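Long-range contacts in hemin degrading factor (Pseudomonas aeruginosa, PDB 4MF9), which binds heme and probably takes part in intracellular heme trafficking and heme degradation: residues I79-R84 against A151-F156; S315-V320 against G338-G343. All coordinates share one frame; numbering follows the deposited sequence.

Contact 1: residues I79-R84 against A151-F156; sequences IMALTR and AVHKVF
Met80 pairs with Phe156, and Leu82 with Lys154, where strands 79-84 and 151-156 run antiparallel at 161°. Both are hydrogen-bonded pairs. Met80 N donates to Phe156 O at 2.9 Å, and Phe156 N returns a nearly straight bond to Met80 O at 2.7 Å. Leu82 N donates to Lys154 O at 2.8 Å, and Lys154 N returns a bond to Leu82 O at 3.0 Å. Ala81 and Val155 form the non-hydrogen-bonded pair between them, with their CA atoms 4.5 Å apart. Past Thr83 the strands separate. There a water accepts from Arg84 N and gives a weak bond to Val152 O. These are neighbouring strands inside a nine-stranded antiparallel sheet; strands 88-93 and 138-146 lie on their outer flanks.

Met80, Leu82, Lys154 and Phe156 share one face. The Met80 chain bends at chi2 and chi3, which brings CE to 3.9 Å from Phe156 CD1. Leu82 CD1 reaches Phe156 CE1 at 4.0 Å. Both side chains run beside the ring and point the same way as it does. The extended Lys154 chain leads away from this cluster to a salt bridge with Glu47.

The other face carries Ala81 and Val155, and here a polar link crosses the strands. His153 has CG anti to its own N (chi1 -177°), and the ring swings toward Thr83. ND1 donates to Thr83 OG1 at 2.9 Å, with the hydroxyl close to the ring plane. NE2 bonds to Tyr96 OH, and Thr83 OG1 also bonds to Gln273 OE1. The imidazole is therefore held at both nitrogens, which should fix its rotation, while Gln273 ties this buried polar chain to strand 271-277 of the second sheet.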
# COMPACT_ATOMS: atom_id res chain seq x y z
N ILE A 79 -0.05 -17.02 1.19
CA ILE A 79 0.98 -16.18 1.77
C ILE A 79 0.36 -15.02 2.52
O ILE A 79 -0.87 -14.92 2.65
CB ILE A 79 1.91 -15.61 0.67
CG1 ILE A 79 1.10 -15.18 -0.56
CG2 ILE A 79 2.97 -16.64 0.27
CD1 ILE A 79 0.57 -13.73 -0.51
N MET A 80 1.19 -14.14 3.00
CA MET A 80 0.73 -12.88 3.48
C MET A 80 1.42 -11.73 2.72
O MET A 80 2.62 -11.67 2.65
CB MET A 80 1.01 -12.75 4.97
CG MET A 80 0.51 -11.52 5.62
SD MET A 80 1.53 -10.11 5.55
CE MET A 80 2.77 -10.37 6.80
N ALA A 81 0.61 -10.86 2.16
CA ALA A 81 1.10 -9.72 1.39
C ALA A 81 1.11 -8.51 2.30
O ALA A 81 0.15 -8.28 3.05
CB ALA A 81 0.21 -9.47 0.17
N LEU A 82 2.20 -7.75 2.26
CA LEU A 82 2.33 -6.57 3.12
C LEU A 82 2.64 -5.35 2.29
O LEU A 82 3.68 -5.27 1.63
CB LEU A 82 3.45 -6.77 4.16
CG LEU A 82 3.50 -5.92 5.45
CD1 LEU A 82 4.49 -6.56 6.43
CD2 LEU A 82 3.89 -4.47 5.21
N THR A 83 1.73 -4.38 2.32
CA THR A 83 1.93 -3.12 1.61
C THR A 83 1.62 -1.99 2.57
O THR A 83 0.63 -2.05 3.27
CB THR A 83 0.98 -3.03 0.42
OG1 THR A 83 1.25 -4.12 -0.46
CG2 THR A 83 1.16 -1.71 -0.30
N ARG A 84 2.48 -0.97 2.61
CA ARG A 84 2.27 0.12 3.54
C ARG A 84 2.73 1.44 2.97
O ARG A 84 3.40 1.51 1.94
CB ARG A 84 3.04 -0.14 4.85
CG ARG A 84 4.56 -0.04 4.68
CD ARG A 84 5.31 -0.06 5.99
NE ARG A 84 4.96 1.09 6.82
CZ ARG A 84 5.20 1.16 8.13
NH1 ARG A 84 5.78 0.14 8.76
NH2 ARG A 84 4.85 2.24 8.81
N ALA A 151 10.80 0.47 0.76
CA ALA A 151 10.00 -0.73 0.48
C ALA A 151 8.82 -0.44 -0.43
O ALA A 151 8.11 0.57 -0.27
CB ALA A 151 9.51 -1.35 1.77
N VAL A 152 8.60 -1.33 -1.39
CA VAL A 152 7.44 -1.23 -2.26
C VAL A 152 6.33 -2.16 -1.78
O VAL A 152 5.18 -1.75 -1.59
CB VAL A 152 7.81 -1.56 -3.73
CG1 VAL A 152 6.57 -1.79 -4.53
CG2 VAL A 152 8.59 -0.43 -4.33
N HIS A 153 6.71 -3.41 -1.53
CA HIS A 153 5.77 -4.50 -1.37
C HIS A 153 6.54 -5.71 -0.84
O HIS A 153 7.68 -5.96 -1.28
CB HIS A 153 5.21 -4.85 -2.75
CG HIS A 153 4.15 -5.92 -2.74
ND1 HIS A 153 3.02 -5.86 -1.95
CD2 HIS A 153 4.05 -7.06 -3.47
CE1 HIS A 153 2.28 -6.93 -2.18
NE2 HIS A 153 2.88 -7.67 -3.10
N LYS A 154 5.94 -6.47 0.06
CA LYS A 154 6.60 -7.69 0.57
C LYS A 154 5.60 -8.82 0.59
O LYS A 154 4.42 -8.60 0.85
CB LYS A 154 7.13 -7.49 1.99
CG LYS A 154 8.22 -6.45 2.11
CD LYS A 154 8.39 -6.01 3.56
CE LYS A 154 9.61 -5.10 3.69
NZ LYS A 154 9.71 -4.50 5.04
N VAL A 155 6.07 -10.04 0.33
CA VAL A 155 5.22 -11.21 0.52
C VAL A 155 5.89 -12.23 1.42
O VAL A 155 7.04 -12.63 1.19
CB VAL A 155 4.61 -11.78 -0.81
CG1 VAL A 155 4.83 -10.83 -2.00
CG2 VAL A 155 5.07 -13.15 -1.12
N PHE A 156 5.18 -12.60 2.47
CA PHE A 156 5.72 -13.45 3.51
C PHE A 156 5.14 -14.85 3.42
O PHE A 156 3.93 -15.01 3.27
CB PHE A 156 5.43 -12.85 4.89
CG PHE A 156 6.37 -11.74 5.27
CD1 PHE A 156 6.14 -10.44 4.82
CD2 PHE A 156 7.47 -11.99 6.08
CE1 PHE A 156 7.01 -9.42 5.16
CE2 PHE A 156 8.33 -10.97 6.43
CZ PHE A 156 8.10 -9.68 5.97
O HOH W 1 5.07 -1.25 1.05
O HOH W 2 6.51 1.40 1.92

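Contact 2: residues S315-V320 against G338-G343; sequences STDGIV and GARKPG. With HEM (protoporphyrin IX containing Fe), chain C.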
# COMPACT_ATOMS: atom_id res chain seq x y z
N SER A 315 -20.10 8.35 -11.80
CA SER A 315 -19.53 7.32 -12.66
C SER A 315 -20.68 6.67 -13.42
O SER A 315 -21.85 6.91 -13.11
CB SER A 315 -18.79 6.26 -11.82
OG SER A 315 -19.70 5.39 -11.18
N THR A 316 -20.35 5.82 -14.38
CA THR A 316 -21.33 5.11 -15.18
C THR A 316 -22.21 4.25 -14.32
O THR A 316 -23.31 4.00 -14.68
CB THR A 316 -20.68 4.25 -16.27
OG1 THR A 316 -19.69 3.41 -15.68
CG2 THR A 316 -20.02 5.09 -17.24
N ASP A 317 -21.69 3.74 -13.20
CA ASP A 317 -22.48 2.93 -12.29
C ASP A 317 -23.13 3.81 -11.22
O ASP A 317 -23.73 3.30 -10.26
CB ASP A 317 -21.62 1.85 -11.63
CG ASP A 317 -20.68 1.18 -12.61
OD1 ASP A 317 -19.54 0.84 -12.21
OD2 ASP A 317 -21.08 0.99 -13.78
N GLY A 318 -23.02 5.12 -11.39
CA GLY A 318 -23.62 6.07 -10.47
C GLY A 318 -22.64 6.66 -9.46
O GLY A 318 -21.43 6.46 -9.56
N ILE A 319 -23.12 7.41 -8.50
CA ILE A 319 -22.26 8.00 -7.53
C ILE A 319 -21.48 6.99 -6.65
O ILE A 319 -22.03 6.11 -6.15
CB ILE A 319 -23.05 8.93 -6.65
CG1 ILE A 319 -23.75 9.96 -7.56
CG2 ILE A 319 -22.21 9.51 -5.55
CD1 ILE A 319 -23.10 11.29 -7.67
N VAL A 320 -20.20 7.26 -6.47
CA VAL A 320 -19.38 6.44 -5.58
C VAL A 320 -18.88 7.29 -4.43
O VAL A 320 -18.23 8.31 -4.64
CB VAL A 320 -18.15 5.82 -6.30
CG1 VAL A 320 -17.24 5.07 -5.28
CG2 VAL A 320 -18.59 4.87 -7.40
N GLY A 338 -17.39 1.32 -0.22
CA GLY A 338 -18.25 0.19 0.04
C GLY A 338 -17.92 -0.92 -0.95
O GLY A 338 -17.43 -0.66 -2.05
N ALA A 339 -18.16 -2.16 -0.56
CA ALA A 339 -17.89 -3.26 -1.47
C ALA A 339 -18.86 -3.22 -2.65
O ALA A 339 -20.06 -3.05 -2.46
CB ALA A 339 -17.99 -4.59 -0.73
N ARG A 340 -18.34 -3.40 -3.85
CA ARG A 340 -19.10 -3.30 -5.07
C ARG A 340 -18.41 -3.97 -6.28
O ARG A 340 -17.23 -3.87 -6.43
CB ARG A 340 -19.34 -1.80 -5.30
CG ARG A 340 -19.62 -1.31 -6.69
CD ARG A 340 -19.66 0.22 -6.67
NE ARG A 340 -18.56 0.84 -7.38
CZ ARG A 340 -18.44 0.82 -8.69
NH1 ARG A 340 -19.37 0.24 -9.38
NH2 ARG A 340 -17.44 1.42 -9.30
N LYS A 341 -19.19 -4.50 -7.19
CA LYS A 341 -18.69 -5.05 -8.43
C LYS A 341 -18.85 -4.08 -9.57
O LYS A 341 -19.84 -3.41 -9.65
CB LYS A 341 -19.47 -6.28 -8.79
CG LYS A 341 -19.18 -7.45 -7.92
CD LYS A 341 -18.00 -8.23 -8.45
CE LYS A 341 -18.23 -8.78 -9.86
NZ LYS A 341 -19.66 -9.09 -10.15
N PRO A 342 -17.94 -4.03 -10.48
CA PRO A 342 -18.13 -3.06 -11.54
C PRO A 342 -19.44 -3.44 -12.23
O PRO A 342 -19.65 -4.57 -12.42
CB PRO A 342 -16.88 -3.23 -12.40
CG PRO A 342 -15.97 -4.11 -11.62
CD PRO A 342 -16.85 -4.96 -10.77
N GLY A 343 -20.30 -2.47 -12.47
CA GLY A 343 -21.65 -2.68 -12.92
C GLY A 343 -22.72 -2.57 -11.87
O GLY A 343 -23.87 -2.31 -12.18
CHA HEM C . -11.15 1.67 -7.32
CHB HEM C . -12.42 -2.63 -8.84
CHC HEM C . -8.68 -2.60 -11.87
CHD HEM C . -6.89 1.12 -9.46
C1A HEM C . -11.86 0.53 -7.54
C2A HEM C . -13.14 0.23 -6.99
C3A HEM C . -13.49 -0.96 -7.44
C4A HEM C . -12.43 -1.42 -8.21
CMA HEM C . -14.77 -1.67 -7.09
CAA HEM C . -14.00 1.07 -6.11
CBA HEM C . -15.48 1.25 -6.53
CGA HEM C . -15.50 2.15 -7.72
O1A HEM C . -16.18 1.89 -8.70
O2A HEM C . -14.80 3.13 -7.68
C1B HEM C . -11.48 -2.93 -9.81
C2B HEM C . -11.61 -4.13 -10.54
C3B HEM C . -10.59 -4.16 -11.41
C4B HEM C . -9.81 -2.93 -11.18
CMB HEM C . -12.71 -5.13 -10.39
CAB HEM C . -10.41 -5.28 -12.39
CBB HEM C . -9.28 -5.69 -12.87
C1C HEM C . -7.87 -1.60 -11.51
C2C HEM C . -6.71 -1.25 -12.17
C3C HEM C . -6.18 -0.19 -11.50
C4C HEM C . -7.03 0.12 -10.40
CMC HEM C . -6.15 -1.90 -13.40
CAC HEM C . -4.95 0.49 -11.85
CBC HEM C . -4.49 1.34 -10.98
C1D HEM C . -7.94 1.62 -8.67
C2D HEM C . -7.86 2.86 -7.84
C3D HEM C . -9.06 2.99 -7.27
C4D HEM C . -9.85 1.84 -7.74
CMD HEM C . -6.72 3.82 -7.64
CAD HEM C . -9.48 4.09 -6.34
CBD HEM C . -10.36 5.08 -7.10
CGD HEM C . -10.63 6.44 -6.52
O1D HEM C . -11.80 6.76 -6.48
O2D HEM C . -9.76 7.21 -6.14
NA HEM C . -11.43 -0.51 -8.28
NB HEM C . -10.40 -2.23 -10.21
NC HEM C . -8.02 -0.76 -10.49
ND HEM C . -9.13 1.06 -8.55
FE HEM C . -9.73 -0.46 -9.38
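Asp317 meets Arg340 where a type I turn, Ser315 to Gly318, faces the loop 338-343. The turn lies in the connection of the beta hairpin made by strands 307-313 and 320-326. The second loop leads from strand 332-338 toward helix 348-355. Both belong to the C-terminal HemS/ChuX-type half and border the heme pocket.

The charged interaction is a salt bridge. Arg340 NH1 donates to Asp317 OD1 at 2.9 Å and meets it on the anti side of the carboxylate. The carboxylate and guanidinium planes are turned 54° apart. NH1 also bonds to Glu344 O, so this nitrogen is gripped twice. Arg340 binds heme, and its NH2 points to propionate oxygen O1A. That pair is modelled far too close, so its exact geometry is doubtful.

Uncharged donors complete the polar set. Gly343 N makes a long, weak but straight bond to the same Asp317 OD1, at 3.4 Å. Within the turn, Ser315 OG donates to Gly318 O at 2.6 Å and Gly318 N to Ser315 O at 2.7 Å, which braces the loop that presents Asp317.

Van der Waals contacts line the pocket side. Val320 crosses Arg340 at about a right angle, with CG2 4.0 Å from NE. Its other methyl, CG1, is anti to the backbone N (chi1 175°) and faces the propionate, 3.9 Å from heme O2A. Beyond the arginine, Pro342 CG rests 3.6 Å from the heme methyl carbon CMB.

Contact 1 is core and contact 2 lies nearer the surface. Their centres are 28 Å apart, their nearest atoms are about 19 Å apart, and they do not touch. They fall in different HemS/ChuX-type halves of the chain and share no strand. Contact 1 joins two neighbouring strands of one nine-stranded sheet through regular backbone bonds, with apolar contacts on one face and a buried histidine-threonine link on the other. Contact 2 joins two loops at the ends of strands of the other sheet, and a single salt bridge carries most of it. Only contact 2 touches heme directly; in contact 1, the side chain of Thr83 is about 12 Å from the bound heme.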